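Local atomic coordinates of carboxylic ester hydrolase (Aspergillus niger, PDB entry 7K4O), a protein that probably hydrolyses ester bonds in tannins, releasing gallic acid, as a secreted fungal serine esterase of the tannase family. Residues 73-81 and 116-127. Residues are numbered along the deposited sequence; the frame is centred on the assembly and turned at random.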
loop_
_atom_site.group_PDB
_atom_site.type_symbol
_atom_site.label_atom_id
_atom_site.label_comp_id
_atom_site.label_asym_id
_atom_site.label_seq_id
_atom_site.Cartn_x
_atom_site.Cartn_y
_atom_site.Cartn_z
ATOM N N GLN A 73 25.046 9.384 -4.264
ATOM C CA GLN A 73 24.257 10.548 -4.704
ATOM C C GLN A 73 22.765 10.223 -4.575
ATOM O O GLN A 73 22.290 9.160 -5.042
ATOM C CB GLN A 73 24.574 10.919 -6.151
ATOM C CG GLN A 73 23.919 12.233 -6.557
ATOM C CD GLN A 73 24.373 12.718 -7.915
ATOM O OE1 GLN A 73 25.189 13.631 -8.004
ATOM N NE2 GLN A 73 23.862 12.112 -8.965
ATOM N N VAL A 74 22.034 11.146 -3.977
ATOM C CA VAL A 74 20.578 11.071 -3.830
ATOM C C VAL A 74 19.990 12.281 -4.583
ATOM O O VAL A 74 20.527 13.385 -4.461
ATOM C CB VAL A 74 20.177 11.091 -2.352
ATOM C CG1 VAL A 74 18.680 10.928 -2.219
ATOM C CG2 VAL A 74 20.917 10.023 -1.528
ATOM N N LEU A 75 18.954 12.064 -5.347
ATOM C CA LEU A 75 18.211 13.146 -6.022
ATOM C C LEU A 75 16.859 13.315 -5.302
ATOM O O LEU A 75 16.128 12.362 -5.068
ATOM C CB LEU A 75 17.964 12.808 -7.487
ATOM C CG LEU A 75 19.229 12.520 -8.271
ATOM C CD1 LEU A 75 18.906 12.117 -9.679
ATOM C CD2 LEU A 75 20.170 13.700 -8.247
ATOM N N LEU A 76 16.478 14.572 -5.112
ATOM C CA LEU A 76 15.123 14.921 -4.688
ATOM C C LEU A 76 14.446 15.722 -5.796
ATOM O O LEU A 76 15.114 16.487 -6.517
ATOM C CB LEU A 76 15.172 15.754 -3.404
ATOM C CG LEU A 76 15.837 15.117 -2.191
ATOM C CD1 LEU A 76 15.682 16.026 -0.994
ATOM C CD2 LEU A 76 15.264 13.736 -1.891
ATOM N N GLU A 77 13.155 15.540 -5.898
ATOM C CA GLU A 77 12.322 16.362 -6.795
ATOM C C GLU A 77 11.186 16.910 -5.938
ATOM O O GLU A 77 10.481 16.131 -5.311
ATOM C CB GLU A 77 11.785 15.582 -7.999
ATOM C CG GLU A 77 10.894 16.434 -8.920
ATOM C CD GLU A 77 10.691 15.826 -10.310
ATOM O OE1 GLU A 77 9.583 15.892 -10.850
ATOM O OE2 GLU A 77 11.660 15.154 -10.789
ATOM N N ILE A 78 11.011 18.233 -5.978
ATOM C CA ILE A 78 10.010 18.911 -5.130
ATOM C C ILE A 78 9.254 19.874 -6.048
ATOM O O ILE A 78 9.901 20.627 -6.769
ATOM C CB ILE A 78 10.717 19.646 -3.963
ATOM C CG1 ILE A 78 11.390 18.624 -3.010
ATOM C CG2 ILE A 78 9.728 20.507 -3.179
ATOM C CD1 ILE A 78 12.264 19.261 -1.951
ATOM N N TRP A 79 7.950 19.798 -6.000
ATOM C CA TRP A 79 7.093 20.754 -6.735
ATOM C C TRP A 79 6.599 21.804 -5.747
ATOM O O TRP A 79 5.905 21.438 -4.798
ATOM C CB TRP A 79 5.965 20.045 -7.409
ATOM C CG TRP A 79 6.348 19.094 -8.505
ATOM C CD1 TRP A 79 7.601 18.731 -8.926
ATOM C CD2 TRP A 79 5.422 18.363 -9.312
ATOM N NE1 TRP A 79 7.498 17.812 -9.948
ATOM C CE2 TRP A 79 6.179 17.531 -10.174
ATOM C CE3 TRP A 79 4.038 18.285 -9.361
ATOM C CZ2 TRP A 79 5.569 16.696 -11.106
ATOM C CZ3 TRP A 79 3.425 17.439 -10.264
ATOM C CH2 TRP A 79 4.190 16.641 -11.123
ATOM N N LEU A 80 6.874 23.061 -6.063
ATOM C CA LEU A 80 6.496 24.227 -5.214
ATOM C C LEU A 80 5.320 24.968 -5.822
ATOM O O LEU A 80 5.385 25.430 -6.964
ATOM C CB LEU A 80 7.692 25.155 -5.113
ATOM C CG LEU A 80 8.971 24.626 -4.504
ATOM C CD1 LEU A 80 10.068 25.661 -4.592
ATOM C CD2 LEU A 80 8.770 24.217 -3.049
ATOM N N PRO A 81 4.195 25.066 -5.115
ATOM C CA PRO A 81 3.114 25.945 -5.570
ATOM C C PRO A 81 3.560 27.398 -5.744
ATOM O O PRO A 81 4.508 27.887 -5.155
ATOM C CB PRO A 81 2.076 25.895 -4.441
ATOM C CG PRO A 81 2.419 24.595 -3.674
ATOM C CD PRO A 81 3.897 24.369 -3.837
ATOM N N ALA A 116 3.867 22.176 -0.896
ATOM C CA ALA A 116 5.173 21.769 -1.434
ATOM C C ALA A 116 5.190 20.249 -1.375
ATOM O O ALA A 116 4.879 19.692 -0.318
ATOM C CB ALA A 116 6.302 22.446 -0.688
ATOM N N SER A 117 5.487 19.591 -2.484
ATOM C CA SER A 117 5.292 18.130 -2.623
ATOM C C SER A 117 6.601 17.490 -3.089
ATOM O O SER A 117 7.238 17.986 -4.021
ATOM C CB SER A 117 4.191 17.858 -3.620
ATOM O OG SER A 117 2.954 18.466 -3.201
ATOM N N GLY A 118 7.064 16.466 -2.385
ATOM C CA GLY A 118 8.389 15.896 -2.650
ATOM C C GLY A 118 8.424 14.403 -2.876
ATOM O O GLY A 118 7.582 13.641 -2.378
ATOM N N MET A 119 9.461 14.001 -3.609
ATOM C CA MET A 119 9.821 12.581 -3.752
ATOM C C MET A 119 11.336 12.446 -3.811
ATOM O O MET A 119 12.064 13.419 -4.068
ATOM C CB MET A 119 9.181 11.998 -5.012
ATOM C CG MET A 119 9.771 12.540 -6.290
ATOM S SD MET A 119 8.735 11.841 -7.669
ATOM C CE MET A 119 9.682 12.449 -9.036
ATOM N N THR A 120 11.795 11.221 -3.603
ATOM C CA THR A 120 13.227 10.904 -3.623
ATOM C C THR A 120 13.506 9.792 -4.642
ATOM O O THR A 120 12.635 8.967 -4.951
ATOM C CB THR A 120 13.685 10.458 -2.223
ATOM O OG1 THR A 120 15.079 10.143 -2.233
ATOM C CG2 THR A 120 12.906 9.306 -1.657
ATOM N N ASP A 121 14.742 9.756 -5.086
ATOM C CA ASP A 121 15.232 8.592 -5.855
ATOM C C ASP A 121 15.911 7.576 -4.941
ATOM O O ASP A 121 16.375 6.575 -5.458
ATOM C CB ASP A 121 16.142 8.974 -7.011
ATOM C CG ASP A 121 17.606 9.108 -6.710
ATOM O OD1 ASP A 121 17.995 9.333 -5.534
ATOM O OD2 ASP A 121 18.396 9.028 -7.712
ATOM N N GLY A 122 16.033 7.855 -3.640
ATOM C CA GLY A 122 16.559 6.845 -2.710
ATOM C C GLY A 122 18.043 6.622 -2.789
ATOM O O GLY A 122 18.552 5.747 -2.020
ATOM N N GLY A 123 18.758 7.350 -3.635
ATOM C CA GLY A 123 20.175 7.083 -3.930
ATOM C C GLY A 123 20.363 6.013 -4.992
ATOM O O GLY A 123 21.514 5.564 -5.155
ATOM N N PHE A 124 19.316 5.612 -5.723
ATOM C CA PHE A 124 19.416 4.430 -6.612
ATOM C C PHE A 124 19.950 4.775 -7.999
ATOM O O PHE A 124 19.949 3.858 -8.855
ATOM C CB PHE A 124 18.061 3.744 -6.697
ATOM C CG PHE A 124 17.368 3.470 -5.383
ATOM C CD1 PHE A 124 18.087 3.173 -4.228
ATOM C CD2 PHE A 124 15.990 3.383 -5.347
ATOM C CE1 PHE A 124 17.434 2.901 -3.031
ATOM C CE2 PHE A 124 15.339 3.131 -4.159
ATOM C CZ PHE A 124 16.063 2.897 -3.010
ATOM N N GLY A 125 20.356 6.007 -8.264
ATOM C CA GLY A 125 20.967 6.394 -9.550
ATOM C C GLY A 125 19.986 6.988 -10.537
ATOM O O GLY A 125 20.172 6.799 -11.784
ATOM N N GLY A 126 18.937 7.625 -10.072
ATOM C CA GLY A 126 17.917 8.252 -10.915
ATOM C C GLY A 126 16.541 7.866 -10.487
ATOM O O GLY A 126 16.360 6.760 -9.971
ATOM N N PHE A 127 15.542 8.718 -10.707
ATOM C CA PHE A 127 14.167 8.435 -10.287
ATOM C C PHE A 127 13.634 7.143 -10.879
ATOM O O PHE A 127 12.786 6.465 -10.282
ATOM C CB PHE A 127 13.223 9.618 -10.558
ATOM C CG PHE A 127 13.601 10.848 -9.804
ATOM C CD1 PHE A 127 13.404 10.956 -8.417
ATOM C CD2 PHE A 127 14.146 11.922 -10.472
ATOM C CE1 PHE A 127 13.854 12.081 -7.737
ATOM C CE2 PHE A 127 14.576 13.041 -9.790
ATOM C CZ PHE A 127 14.396 13.136 -8.419
HETATM O O HOH W 1 20.940 8.770 -7.342
HETATM O O HOH W 2 24.109 6.561 -4.452
#
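F127 turns the CZ edge of its ring to the strand 74-81, with the carbonyl carbon of L76 in the ring plane and E77 CB coming in obliquely, 3.6 Å from CZ; M119 CE sits near the margin of one face. The E77 carboxylate is turned nearly perpendicular to this ring (83°). E77 and M119 form a hydrogen-bonded antiparallel pair; CG of E77, anti to the backbone N (chi1 179°), carries the extended chain alongside M119, whose slim, unbranched thioether brings CE level with the carboxylate, 3.7 Å from E77 CD. The anti lone pair of E77 OE1 takes the indole N-H of W79 (3.0 Å from NE1), while Y57 stacks on the indole. These strands are neighbours in the mixed central sheet of an alpha/beta-hydrolase fold, on the antiparallel side; G118, lacking a side chain, lets I78 CG1 lie against its CA. Beyond the strand, D121 OD1 receives L75 N (2.9 Å, 174°) and G123 N (2.8 Å) from opposite faces of the carboxylate, the second closing an Asx turn. OD2 takes G126 N and a water that also donates to Q73 O. Glycine suits G122 and G123, whose phi is positive in the type I' turn from D121 to F124.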